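Local coordinates for protein arginyl-tRNA synthetase, putative (Plasmodium falciparum, PDB 5JLD) that probably catalyses the ATP-dependent attachment of L-arginine to its cognate tRNA, giving arginyl-tRNA(Arg), AMP and diphosphate, at residues K15-N20 against I77-F82; S139-A144 against R174-G179; E441-S446 against K588-L593; K454-S459 against L534-A539; E498-D503 against S566-C571. All blocks are in the same frame, centred on the assembly; numbering follows the deposited sequence.

Contact 1: K15-N20 against I77-F82; sequences KTIFQN and INETIF
Ile17, on helix 10-25, pushes its branched side chain into the concave side of the loop 77-82 and meets four residues. CG2 stands anti to the backbone N and lies 4.0 Å from Ile77 CG2 and 3.9 Å from Phe82 CE2, which it approaches obliquely to the ring. The other branch extends (chi2 168°) and brings CD1 to 3.7 Å from Glu79 CD, the carboxylate carbon of a side chain bent at chi2. CD1 also comes within 4.3 Å of Ile81 CD1. No hydrogen bond joins the two segments, and the carboxylate of Glu79 lies against Ile17 in van der Waals contact only. One residue on, Phe18 leaves the helix at an angle to this cluster, but its ring turns back far enough to receive Ile77 CD1 over one face. This is a CH-pi contact, with the methyl 4.0 Å from the ring centroid and displaced toward CE1. Ile77 therefore serves both helix residues, giving CG2 to Ile17 and CD1 to Phe18. On the loop side, a type I turn from Glu79 to Phe82 brings the chain round, so that Glu79, Ile81 and Phe82 all face Ile17. The contact lies in the N-terminal domain of arginyl-tRNA synthetases, where helix 10-25 packs on a four-stranded antiparallel sheet: Phe18 and Phe82 both rest on Val95 of strand 93-97, and Phe82 opens strand 82-86 at one edge of it.

Contact 2: S139-A144 against R174-G179; sequences SSPNIA and RVNHVG
Asn176 and Pro141 meet where two neighbouring parallel strands of the Rossmann-type class I catalytic domain run out: strand 133-137, helix 149-167 and strand 171-176 form a beta-alpha-beta crossover, and both segments extend past the C-terminal ends of its strands. The side chain of Asn176 spans the two segments. Its CB stays on its own strand, with CG anti to the backbone N (chi1 -166°), which sends the amide across. CG lies 3.7 Å from Pro141 CD. OD1 accepts a bent hydrogen bond from Ser140 N (3.0 Å, 135° at the hydrogen), the donor tilted from the carbonyl plane, and also touches Pro141 CD. ND2 runs alongside the proline ring and is held by Tyr263 OH on helix 242-265, which also bonds Ser139 OG; one tyrosine helps position both segments. Next, the backbones form a single bridge with the bonding pattern of parallel strands: Gly179 N donates to Pro141 O at 2.8 Å, and Ile143 N returns a bond to Gly179 O. Val178 CG2 packs beside this bridge, against Pro141 O and 3.6 Å from Ile143 CD1. The loop 139-144 runs on, three residues later, into HVGH, which matches the class I HIGH signature. Near the strand end, a water accepts from both Ser140 OG and His177 N, while at the bridge Asn142 OD1 rests 3.4 Å from the bare CA of Gly179.

Contact 3: E441-S446 against K588-L593; sequences ESLCVS and KPIEKL
Helix 436-453 receives the C-terminal tail of the modelled chain through Ser442 and Ser446, two serines one helical turn apart that both face Lys588. The Lys588 N-H points almost straight at Ser446 OG, a hydrogen bond of 3.1 Å with 170° at the hydrogen; Ser446 holds OG anti to its carbonyl carbon (chi1 -73°), turning the hydroxyl to the tail. A water tightens the same corner, donating to Lys588 O at 2.6 Å while also hydrogen-bonded to both serine hydroxyls, so that the N-H and the carbonyl of one residue are tied to one face of the helix. Ser442 OG meets carbon as well: it lies against the extended aliphatic chain of Lys588, 3.4 Å from CD and 3.6 Å from CB. The ammonium end runs past the helix to a salt bridge with Asp267. This tail follows helix 564-584 and belongs to the DALR anticodon-binding family region, whereas helix 436-453 falls in the class I catalytic one, so the two regions are stitched together here by hydroxyls and a water. Pro589 turns from the helix toward Tyr483. Ile590 comes back, setting CD1 4.0 Å from Ser442 OG and CG1 4.3 Å from Leu443 CD2. The CB of Leu443 points away from the tail, and only the branched end reaches this apolar edge; it also packs on Leu416 of helix 401-420.

Contact 4: K454-S459 against L534-A539; sequences KQHRNS and LVHKLA
His536 lies against the backbone of the loop 454-459. Its CB is 3.4 Å from Gln455 O and 3.5 Å from Lys454 O, and one ring face receives His456 CA, a CH-pi contact of 4.0 Å to the ring centroid. With CG between the backbone N and the carbonyl carbon (chi1 73°), that face is set against CA and CB of His456. The two imidazoles then meet at a slant, planes 32° apart, and His536 CE1 comes 3.6 Å from His456 CD2. Beside them, Leu534 CD2 sits over one face of the Arg457 guanidinium, 3.3 Å from NH1 and off toward the rim, while also touching the His456 ring obliquely. At the other end, Ala539 CB packs on Lys454 CA.

A second shell holds these groups. One water, in the plane of the His536 ring, 2.9 Å from ND1 and hydrogen-bonded to it, accepts from Arg457 N and His536 N. The His456 ring is fixed from its own side, where Asn458 N donates to ND1 in the ring plane (3.1 Å). A type I turn from His456 to Ser459 closes the loop, and His456 O takes bonds from both the N and OG of Ser459. Arg457 NH1 is steered by a bond to Asn532 O.

The contact joins the class I catalytic region (454-459) to the DALR region (534-539). It sits at the N-terminal part of helix 536-556, beside the end of helix 436-453: Ala539 rests on Tyr450 and Val535 on Leu453, while Arg457 and Val535 touch Ile157 and Ile161, respectively, of helix 149-167.

Contact 5: E498-D503 against S566-C571; sequences EDISKD and SRLLLC
Ile500 and the leucine pair Leu568 and Leu569 make the close-packed half of this contact. Ile500 projects at helix 564-584 and divides its branches between the two leucines. CG2, anti to the backbone N, lies 3.9 Å from Leu569 CD1, the two side chains lying antiparallel, side by side. CG1 takes the place beside the backbone N, and the extended second torsion (chi2 176°) carries CD1 to 3.9 Å from Leu568 CD2, where the two side chains meet nearly perpendicularly. Between these side chains the contact is apolar, and no hydrogen bond links the segments. Leu569 then passes to the next part of the loop, where it meets backbone: its CD2 is 3.5 Å from Ser501 O and 3.8 Å from Lys502 CA.

Beyond that methyl the contact thins out toward solvent. Ser501, Lys502 and Asp503 all start their side chains away from the helix. Ser501 OG accepts a weak bond from Asp503 N, a link local to the loop. Lys502 NZ reaches Phe110 O and Asp503 OD1 forms a salt bridge with Lys107, so the outer side of the loop is joined to strand 110-111 and helix 99-108.

On the inner side, Leu568 touches Phe490 of helix 476-492. A connecting loop pinned across a helix by a small hydrophobic cluster suits the all-helical DALR anticodon-binding domain, whose helices 476-492 and 510-520 this loop connects.

The contacts trace the elongated chain from one domain to the next. Contact 1 lies within the N-terminal domain and comes first along the chain; contact 2 follows at the parallel catalytic sheet, on the opposite side of the chain's centre, with centres 49 Å apart. Contacts 3 and 4 both tie catalytic-region segments to the DALR region; they use helix 436-453 and the loop just after it, with centres about 21 Å apart. Contact 4 lies nearest the middle of the molecule. Contact 5 lies within the DALR region, and its segments alternate with those of contact 4 along the chain, while contact 3 brackets both. The C-terminal tail thus returns to the catalytic region after the anticodon-binding helices are complete.

Contact 1: K15-N20 against I77-F82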
# COMPACT_ATOMS: atom_id res chain seq x y z
N LYS A 15 3.82 -21.65 11.20
CA LYS A 15 2.39 -21.95 11.33
C LYS A 15 2.13 -23.38 10.93
O LYS A 15 1.43 -24.11 11.63
CB LYS A 15 1.52 -21.00 10.49
CG LYS A 15 0.03 -21.20 10.72
CD LYS A 15 -0.83 -20.46 9.70
CE LYS A 15 -2.25 -21.05 9.66
NZ LYS A 15 -2.25 -22.54 9.50
N THR A 16 2.71 -23.79 9.80
CA THR A 16 2.56 -25.17 9.34
C THR A 16 3.16 -26.18 10.34
O THR A 16 2.52 -27.19 10.68
CB THR A 16 3.21 -25.38 7.96
OG1 THR A 16 2.52 -24.58 6.99
CG2 THR A 16 3.14 -26.85 7.54
N ILE A 17 4.38 -25.93 10.81
CA ILE A 17 4.97 -26.83 11.81
C ILE A 17 4.04 -27.04 13.05
O ILE A 17 3.76 -28.20 13.48
CB ILE A 17 6.36 -26.30 12.24
CG1 ILE A 17 7.34 -26.46 11.06
CG2 ILE A 17 6.87 -26.98 13.55
CD1 ILE A 17 8.63 -25.72 11.25
N PHE A 18 3.51 -25.95 13.57
CA PHE A 18 2.60 -26.06 14.71
C PHE A 18 1.28 -26.76 14.36
O PHE A 18 0.77 -27.56 15.15
CB PHE A 18 2.31 -24.69 15.31
CG PHE A 18 3.37 -24.23 16.26
CD1 PHE A 18 3.30 -24.55 17.62
CD2 PHE A 18 4.47 -23.51 15.80
CE1 PHE A 18 4.29 -24.14 18.49
CE2 PHE A 18 5.47 -23.10 16.68
CZ PHE A 18 5.38 -23.41 18.03
N GLN A 19 0.73 -26.44 13.19
CA GLN A 19 -0.49 -27.08 12.70
C GLN A 19 -0.34 -28.59 12.66
O GLN A 19 -1.22 -29.34 13.11
CB GLN A 19 -0.87 -26.54 11.30
CG GLN A 19 -2.24 -27.01 10.80
CD GLN A 19 -3.37 -26.50 11.67
OE1 GLN A 19 -3.63 -25.30 11.75
NE2 GLN A 19 -4.06 -27.42 12.35
N ASN A 20 0.79 -29.05 12.12
CA ASN A 20 1.01 -30.49 12.04
C ASN A 20 1.14 -31.07 13.45
O ASN A 20 0.56 -32.14 13.73
CB ASN A 20 2.25 -30.83 11.21
CG ASN A 20 2.12 -30.40 9.73
OD1 ASN A 20 1.04 -30.02 9.27
ND2 ASN A 20 3.23 -30.48 8.99
N ILE A 77 6.89 -31.65 18.21
CA ILE A 77 7.64 -30.85 17.25
C ILE A 77 9.12 -31.27 17.22
O ILE A 77 9.77 -31.37 18.25
CB ILE A 77 7.55 -29.35 17.59
CG1 ILE A 77 6.15 -28.82 17.31
CG2 ILE A 77 8.61 -28.55 16.82
CD1 ILE A 77 5.89 -27.42 17.82
N ASN A 78 9.63 -31.52 16.02
CA ASN A 78 11.04 -31.89 15.86
C ASN A 78 11.68 -31.07 14.72
O ASN A 78 11.58 -31.44 13.55
CB ASN A 78 11.17 -33.39 15.58
CG ASN A 78 12.60 -33.89 15.65
OD1 ASN A 78 13.42 -33.36 16.40
ND2 ASN A 78 12.91 -34.93 14.88
N GLU A 79 12.31 -29.95 15.07
CA GLU A 79 12.84 -29.03 14.06
C GLU A 79 14.22 -28.51 14.43
O GLU A 79 14.39 -27.85 15.47
CB GLU A 79 11.89 -27.84 13.85
CG GLU A 79 10.46 -28.20 13.47
CD GLU A 79 10.38 -28.82 12.10
OE1 GLU A 79 11.30 -28.59 11.30
OE2 GLU A 79 9.40 -29.55 11.83
N THR A 80 15.20 -28.76 13.58
CA THR A 80 16.55 -28.28 13.85
C THR A 80 16.65 -26.78 13.64
O THR A 80 17.60 -26.16 14.12
CB THR A 80 17.61 -28.98 12.97
OG1 THR A 80 17.34 -28.72 11.59
CG2 THR A 80 17.60 -30.49 13.22
N ILE A 81 15.69 -26.18 12.95
CA ILE A 81 15.74 -24.73 12.71
C ILE A 81 15.34 -23.93 13.95
O ILE A 81 15.54 -22.72 14.02
CB ILE A 81 14.87 -24.31 11.53
CG1 ILE A 81 13.39 -24.50 11.86
CG2 ILE A 81 15.26 -25.11 10.28
CD1 ILE A 81 12.48 -23.86 10.85
N PHE A 82 14.75 -24.62 14.92
CA PHE A 82 14.44 -24.02 16.20
C PHE A 82 15.63 -24.18 17.14
O PHE A 82 15.99 -25.31 17.49
CB PHE A 82 13.20 -24.67 16.83
CG PHE A 82 11.94 -24.39 16.08
CD1 PHE A 82 11.83 -23.26 15.29
CD2 PHE A 82 10.87 -25.26 16.16
CE1 PHE A 82 10.66 -22.99 14.58
CE2 PHE A 82 9.70 -25.01 15.46
CZ PHE A 82 9.59 -23.87 14.67

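Contact 2: S139-A144 against R174-G179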
# COMPACT_ATOMS: atom_id res chain seq x y z
N SER A 139 -6.51 7.95 -6.10
CA SER A 139 -6.38 9.39 -6.35
C SER A 139 -7.74 10.05 -6.58
O SER A 139 -8.23 10.77 -5.72
CB SER A 139 -5.45 9.67 -7.53
OG SER A 139 -5.04 11.02 -7.51
N SER A 140 -8.34 9.81 -7.73
CA SER A 140 -9.71 10.29 -8.02
C SER A 140 -9.95 11.82 -7.98
O SER A 140 -10.89 12.30 -7.34
CB SER A 140 -10.68 9.63 -7.03
OG SER A 140 -10.48 8.23 -7.01
N PRO A 141 -9.13 12.61 -8.69
CA PRO A 141 -9.50 14.02 -8.67
C PRO A 141 -10.74 14.29 -9.52
O PRO A 141 -11.19 13.41 -10.27
CB PRO A 141 -8.28 14.71 -9.28
CG PRO A 141 -7.74 13.70 -10.23
CD PRO A 141 -7.96 12.35 -9.56
N ASN A 142 -11.29 15.50 -9.38
CA ASN A 142 -12.41 15.96 -10.20
C ASN A 142 -11.98 17.09 -11.11
O ASN A 142 -11.37 18.05 -10.64
CB ASN A 142 -13.57 16.44 -9.32
CG ASN A 142 -14.16 15.33 -8.47
OD1 ASN A 142 -14.40 14.22 -8.96
ND2 ASN A 142 -14.39 15.61 -7.19
N ILE A 143 -12.31 16.98 -12.40
CA ILE A 143 -12.07 18.03 -13.37
C ILE A 143 -12.67 19.35 -12.89
O ILE A 143 -13.75 19.37 -12.30
CB ILE A 143 -12.67 17.67 -14.77
CG1 ILE A 143 -12.16 16.31 -15.26
CG2 ILE A 143 -12.42 18.80 -15.80
CD1 ILE A 143 -10.63 16.23 -15.53
N ALA A 144 -11.94 20.44 -13.13
CA ALA A 144 -12.38 21.79 -12.81
C ALA A 144 -12.55 22.00 -11.31
O ALA A 144 -13.27 22.89 -10.87
CB ALA A 144 -13.68 22.13 -13.55
N ARG A 174 -3.01 0.41 -12.69
CA ARG A 174 -3.08 1.69 -11.99
C ARG A 174 -4.18 2.58 -12.60
O ARG A 174 -4.02 3.13 -13.70
CB ARG A 174 -1.73 2.40 -12.06
CG ARG A 174 -0.60 1.57 -11.49
CD ARG A 174 0.73 2.08 -11.97
NE ARG A 174 1.78 1.69 -11.04
CZ ARG A 174 2.23 2.48 -10.07
NH1 ARG A 174 1.71 3.69 -9.94
NH2 ARG A 174 3.18 2.06 -9.23
N VAL A 175 -5.29 2.74 -11.88
CA VAL A 175 -6.46 3.39 -12.46
C VAL A 175 -6.93 4.62 -11.69
O VAL A 175 -7.22 4.56 -10.51
CB VAL A 175 -7.62 2.40 -12.59
CG1 VAL A 175 -8.88 3.13 -13.09
CG2 VAL A 175 -7.25 1.29 -13.57
N ASN A 176 -7.01 5.73 -12.39
CA ASN A 176 -7.48 6.98 -11.83
C ASN A 176 -8.90 7.29 -12.33
O ASN A 176 -9.05 7.73 -13.46
CB ASN A 176 -6.51 8.11 -12.21
CG ASN A 176 -6.74 9.37 -11.41
OD1 ASN A 176 -7.68 9.46 -10.61
ND2 ASN A 176 -5.86 10.34 -11.59
N HIS A 177 -9.90 7.04 -11.48
CA HIS A 177 -11.33 7.25 -11.77
C HIS A 177 -11.67 8.73 -11.61
O HIS A 177 -12.30 9.13 -10.63
CB HIS A 177 -12.19 6.38 -10.84
CG HIS A 177 -13.66 6.36 -11.16
ND1 HIS A 177 -14.23 5.41 -11.98
CD2 HIS A 177 -14.69 7.13 -10.71
CE1 HIS A 177 -15.54 5.62 -12.05
NE2 HIS A 177 -15.84 6.65 -11.28
N VAL A 178 -11.23 9.55 -12.57
CA VAL A 178 -11.37 11.00 -12.47
C VAL A 178 -12.83 11.42 -12.67
O VAL A 178 -13.56 10.81 -13.46
CB VAL A 178 -10.45 11.71 -13.49
CG1 VAL A 178 -10.64 11.14 -14.89
CG2 VAL A 178 -10.67 13.21 -13.49
N GLY A 179 -13.27 12.45 -11.93
CA GLY A 179 -14.61 12.98 -12.10
C GLY A 179 -14.71 13.91 -13.31
O GLY A 179 -14.59 15.12 -13.20
O HOH W 1 -9.41 6.78 -8.79

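Contact 3: E441-S446 against K588-L593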
# COMPACT_ATOMS: atom_id res chain seq x y z
N GLU A 441 13.80 18.90 -3.16
CA GLU A 441 12.47 18.46 -3.55
C GLU A 441 12.32 16.96 -3.30
O GLU A 441 11.27 16.50 -2.83
CB GLU A 441 12.21 18.77 -5.02
CG GLU A 441 10.84 18.35 -5.52
CD GLU A 441 10.50 18.98 -6.87
OE1 GLU A 441 11.04 18.52 -7.90
OE2 GLU A 441 9.73 19.97 -6.88
N SER A 442 13.36 16.20 -3.60
CA SER A 442 13.35 14.76 -3.37
C SER A 442 13.16 14.48 -1.88
O SER A 442 12.30 13.68 -1.50
CB SER A 442 14.65 14.13 -3.88
OG SER A 442 14.46 12.75 -4.13
N LEU A 443 13.94 15.16 -1.05
CA LEU A 443 13.84 15.02 0.41
C LEU A 443 12.43 15.32 0.92
O LEU A 443 11.87 14.54 1.69
CB LEU A 443 14.86 15.94 1.10
CG LEU A 443 16.34 15.62 0.86
CD1 LEU A 443 17.25 16.59 1.60
CD2 LEU A 443 16.65 14.17 1.23
N CYS A 444 11.88 16.46 0.50
CA CYS A 444 10.52 16.86 0.85
C CYS A 444 9.46 15.83 0.47
O CYS A 444 8.64 15.43 1.28
CB CYS A 444 10.17 18.19 0.18
SG CYS A 444 8.41 18.58 0.35
N VAL A 445 9.48 15.44 -0.80
CA VAL A 445 8.51 14.48 -1.32
C VAL A 445 8.58 13.16 -0.55
O VAL A 445 7.55 12.63 -0.09
CB VAL A 445 8.76 14.24 -2.83
CG1 VAL A 445 7.95 13.06 -3.33
CG2 VAL A 445 8.43 15.51 -3.61
N SER A 446 9.80 12.66 -0.38
CA SER A 446 10.03 11.45 0.41
C SER A 446 9.49 11.58 1.83
O SER A 446 8.87 10.64 2.36
CB SER A 446 11.52 11.12 0.44
OG SER A 446 11.96 10.61 -0.81
N LYS A 588 12.77 8.13 -2.46
CA LYS A 588 13.97 8.00 -3.29
C LYS A 588 15.23 7.99 -2.45
O LYS A 588 15.60 9.01 -1.87
CB LYS A 588 14.06 9.13 -4.31
CG LYS A 588 12.95 9.13 -5.35
CD LYS A 588 12.99 10.44 -6.13
CE LYS A 588 12.24 10.33 -7.44
NZ LYS A 588 12.31 11.61 -8.18
N PRO A 589 15.90 6.83 -2.39
CA PRO A 589 17.17 6.76 -1.67
C PRO A 589 18.20 7.72 -2.27
O PRO A 589 18.32 7.80 -3.50
CB PRO A 589 17.60 5.30 -1.84
CG PRO A 589 16.30 4.55 -2.01
CD PRO A 589 15.44 5.50 -2.84
N ILE A 590 18.89 8.45 -1.40
CA ILE A 590 20.03 9.28 -1.75
C ILE A 590 21.28 8.65 -1.13
O ILE A 590 21.31 8.38 0.07
CB ILE A 590 19.88 10.73 -1.23
CG1 ILE A 590 18.43 11.21 -1.34
CG2 ILE A 590 20.87 11.66 -1.95
CD1 ILE A 590 18.05 11.75 -2.68
N GLU A 591 22.30 8.42 -1.96
CA GLU A 591 23.47 7.69 -1.52
C GLU A 591 24.45 8.55 -0.72
O GLU A 591 24.99 8.10 0.28
CB GLU A 591 24.18 7.07 -2.72
CG GLU A 591 23.57 5.75 -3.18
CD GLU A 591 24.54 4.91 -3.98
N LYS A 592 24.67 9.79 -1.15
CA LYS A 592 25.64 10.65 -0.48
C LYS A 592 24.99 11.91 0.10
O LYS A 592 24.39 12.71 -0.62
CB LYS A 592 26.76 11.05 -1.44
N LEU A 593 25.13 12.08 1.42
CA LEU A 593 24.61 13.26 2.12
C LEU A 593 25.58 13.79 3.19
O LEU A 593 25.80 13.15 4.22
CB LEU A 593 23.25 12.94 2.75
CG LEU A 593 22.08 12.92 1.77
CD1 LEU A 593 20.83 12.38 2.44
CD2 LEU A 593 21.84 14.31 1.21
O HOH W 2 14.44 11.30 -1.25

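Contact 4: K454-S459 against L534-A539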
# COMPACT_ATOMS: atom_id res chain seq x y z
N LYS A 454 3.36 6.11 7.40
CA LYS A 454 3.68 5.53 8.71
C LYS A 454 2.45 5.53 9.63
O LYS A 454 2.38 4.76 10.57
CB LYS A 454 4.85 6.26 9.37
CG LYS A 454 4.47 7.61 9.98
CD LYS A 454 5.57 8.12 10.89
CE LYS A 454 5.14 9.37 11.64
NZ LYS A 454 6.13 9.72 12.69
N GLN A 455 1.49 6.40 9.34
CA GLN A 455 0.23 6.45 10.10
C GLN A 455 -0.65 5.28 9.72
O GLN A 455 -0.68 4.89 8.55
CB GLN A 455 -0.54 7.75 9.83
CG GLN A 455 0.32 8.99 9.54
CD GLN A 455 0.88 9.62 10.80
OE1 GLN A 455 0.41 9.36 11.91
NE2 GLN A 455 1.89 10.48 10.64
N HIS A 456 -1.38 4.72 10.69
CA HIS A 456 -2.49 3.83 10.34
C HIS A 456 -3.38 4.60 9.35
O HIS A 456 -3.73 5.76 9.60
CB HIS A 456 -3.28 3.41 11.58
CG HIS A 456 -4.24 2.27 11.35
ND1 HIS A 456 -5.30 2.36 10.47
CD2 HIS A 456 -4.31 1.04 11.91
CE1 HIS A 456 -5.98 1.23 10.49
NE2 HIS A 456 -5.40 0.41 11.35
N ARG A 457 -3.70 3.99 8.21
CA ARG A 457 -4.39 4.70 7.13
C ARG A 457 -5.73 5.24 7.64
O ARG A 457 -6.14 6.34 7.29
CB ARG A 457 -4.59 3.79 5.91
CG ARG A 457 -5.24 2.46 6.25
CD ARG A 457 -5.62 1.64 5.03
NE ARG A 457 -6.90 0.96 5.23
CZ ARG A 457 -7.07 -0.35 5.10
NH1 ARG A 457 -6.06 -1.12 4.76
NH2 ARG A 457 -8.27 -0.89 5.30
N ASN A 458 -6.38 4.47 8.52
CA ASN A 458 -7.70 4.84 9.02
C ASN A 458 -7.68 5.95 10.05
O ASN A 458 -8.74 6.37 10.53
CB ASN A 458 -8.41 3.62 9.62
CG ASN A 458 -8.93 2.67 8.56
OD1 ASN A 458 -9.41 3.09 7.50
ND2 ASN A 458 -8.83 1.37 8.84
N SER A 459 -6.49 6.43 10.41
CA SER A 459 -6.39 7.45 11.45
C SER A 459 -6.25 8.84 10.85
O SER A 459 -5.75 9.01 9.74
CB SER A 459 -5.22 7.15 12.39
OG SER A 459 -4.01 7.74 11.91
N LEU A 534 -2.69 -2.93 5.22
CA LEU A 534 -2.17 -1.92 6.15
C LEU A 534 -0.68 -1.71 5.88
O LEU A 534 0.18 -2.41 6.45
CB LEU A 534 -2.43 -2.33 7.60
CG LEU A 534 -3.91 -2.60 7.92
CD1 LEU A 534 -4.08 -3.25 9.31
CD2 LEU A 534 -4.73 -1.33 7.81
N VAL A 535 -0.38 -0.72 5.03
CA VAL A 535 0.99 -0.51 4.56
C VAL A 535 1.87 0.19 5.59
O VAL A 535 3.09 0.24 5.43
CB VAL A 535 1.02 0.33 3.24
CG1 VAL A 535 -0.10 -0.11 2.27
CG2 VAL A 535 0.91 1.80 3.56
N HIS A 536 1.26 0.74 6.65
CA HIS A 536 2.08 1.34 7.71
C HIS A 536 2.98 0.26 8.35
O HIS A 536 4.11 0.56 8.77
CB HIS A 536 1.21 2.06 8.76
CG HIS A 536 0.45 1.15 9.67
ND1 HIS A 536 -0.83 0.70 9.39
CD2 HIS A 536 0.76 0.63 10.89
CE1 HIS A 536 -1.25 -0.07 10.37
NE2 HIS A 536 -0.31 -0.12 11.30
N LYS A 537 2.50 -0.99 8.36
CA LYS A 537 3.30 -2.13 8.81
C LYS A 537 4.63 -2.19 8.06
O LYS A 537 5.64 -2.54 8.64
CB LYS A 537 2.53 -3.43 8.64
CG LYS A 537 1.43 -3.61 9.67
CD LYS A 537 2.04 -3.57 11.07
CE LYS A 537 1.21 -4.31 12.11
NZ LYS A 537 1.86 -4.27 13.44
N LEU A 538 4.62 -1.82 6.78
CA LEU A 538 5.86 -1.80 5.99
C LEU A 538 6.76 -0.66 6.49
O LEU A 538 7.94 -0.87 6.75
CB LEU A 538 5.55 -1.68 4.48
CG LEU A 538 6.69 -1.57 3.47
CD1 LEU A 538 7.73 -2.66 3.68
CD2 LEU A 538 6.14 -1.62 2.02
N ALA A 539 6.18 0.52 6.67
CA ALA A 539 6.96 1.67 7.16
C ALA A 539 7.61 1.33 8.52
O ALA A 539 8.82 1.54 8.75
CB ALA A 539 6.07 2.90 7.28
O HOH W 3 -1.83 1.69 6.86

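Contact 5: E498-D503 against S566-C571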
# COMPACT_ATOMS: atom_id res chain seq x y z
N GLU A 498 32.46 -7.02 -3.17
CA GLU A 498 32.22 -8.04 -4.19
C GLU A 498 33.37 -9.04 -4.29
O GLU A 498 33.40 -9.89 -5.18
CB GLU A 498 31.98 -7.38 -5.55
CG GLU A 498 32.68 -6.03 -5.72
CD GLU A 498 32.06 -5.19 -6.82
OE1 GLU A 498 31.49 -5.77 -7.77
OE2 GLU A 498 32.14 -3.95 -6.74
N ASP A 499 34.33 -8.94 -3.37
CA ASP A 499 35.40 -9.94 -3.28
C ASP A 499 35.02 -10.98 -2.23
O ASP A 499 35.61 -12.06 -2.16
CB ASP A 499 36.73 -9.28 -2.93
CG ASP A 499 37.22 -8.37 -4.03
OD1 ASP A 499 36.39 -7.97 -4.89
OD2 ASP A 499 38.43 -8.06 -4.05
N ILE A 500 34.00 -10.64 -1.45
CA ILE A 500 33.56 -11.46 -0.33
C ILE A 500 32.55 -12.52 -0.74
O ILE A 500 31.52 -12.21 -1.33
CB ILE A 500 32.91 -10.59 0.77
CG1 ILE A 500 33.81 -9.40 1.11
CG2 ILE A 500 32.56 -11.41 1.98
CD1 ILE A 500 33.18 -8.45 2.11
N SER A 501 32.82 -13.78 -0.40
CA SER A 501 31.85 -14.84 -0.62
C SER A 501 30.81 -14.88 0.51
O SER A 501 31.10 -14.50 1.65
CB SER A 501 32.56 -16.20 -0.72
OG SER A 501 32.79 -16.75 0.55
N LYS A 502 29.61 -15.36 0.18
CA LYS A 502 28.52 -15.48 1.15
C LYS A 502 28.91 -16.26 2.41
O LYS A 502 28.34 -16.03 3.48
CB LYS A 502 27.30 -16.16 0.52
CG LYS A 502 27.36 -16.30 -0.99
CD LYS A 502 26.14 -17.03 -1.54
CE LYS A 502 26.28 -17.28 -3.04
NZ LYS A 502 25.01 -17.71 -3.70
N ASP A 503 29.86 -17.18 2.29
CA ASP A 503 30.18 -18.05 3.40
C ASP A 503 31.02 -17.36 4.48
O ASP A 503 31.47 -18.00 5.44
CB ASP A 503 30.88 -19.32 2.90
CG ASP A 503 29.92 -20.32 2.28
OD1 ASP A 503 28.75 -20.40 2.73
OD2 ASP A 503 30.33 -21.04 1.35
N SER A 566 32.15 -10.62 7.09
CA SER A 566 30.76 -10.96 7.40
C SER A 566 29.93 -9.73 7.80
O SER A 566 28.80 -9.57 7.33
CB SER A 566 30.68 -12.00 8.51
OG SER A 566 29.33 -12.28 8.84
N ARG A 567 30.49 -8.87 8.64
CA ARG A 567 29.78 -7.64 9.00
C ARG A 567 29.49 -6.77 7.77
O ARG A 567 28.41 -6.21 7.65
CB ARG A 567 30.55 -6.83 10.04
CG ARG A 567 30.57 -7.51 11.42
CD ARG A 567 30.92 -6.56 12.54
NE ARG A 567 32.32 -6.16 12.54
CZ ARG A 567 33.34 -6.91 12.97
NH1 ARG A 567 33.15 -8.15 13.42
NH2 ARG A 567 34.57 -6.41 12.92
N LEU A 568 30.46 -6.66 6.87
CA LEU A 568 30.28 -5.87 5.66
C LEU A 568 29.16 -6.45 4.80
O LEU A 568 28.34 -5.72 4.24
CB LEU A 568 31.59 -5.82 4.87
CG LEU A 568 31.77 -4.55 4.03
CD1 LEU A 568 31.92 -3.34 4.95
CD2 LEU A 568 32.96 -4.69 3.10
N LEU A 569 29.14 -7.77 4.71
CA LEU A 569 28.08 -8.49 4.01
C LEU A 569 26.71 -8.15 4.61
O LEU A 569 25.73 -7.88 3.88
CB LEU A 569 28.33 -9.99 4.07
CG LEU A 569 28.24 -10.78 2.76
CD1 LEU A 569 28.96 -10.06 1.63
CD2 LEU A 569 28.80 -12.18 2.95
N LEU A 570 26.64 -8.15 5.94
CA LEU A 570 25.41 -7.76 6.63
C LEU A 570 25.01 -6.33 6.26
O LEU A 570 23.83 -6.03 6.07
CB LEU A 570 25.56 -7.88 8.15
CG LEU A 570 24.90 -9.11 8.77
CD1 LEU A 570 25.27 -9.25 10.23
CD2 LEU A 570 23.39 -9.06 8.58
N CYS A 571 26.02 -5.46 6.18
CA CYS A 571 25.78 -4.08 5.79
C CYS A 571 25.18 -4.01 4.38
O CYS A 571 24.27 -3.23 4.13
CB CYS A 571 27.08 -3.28 5.87
SG CYS A 571 27.67 -2.91 7.55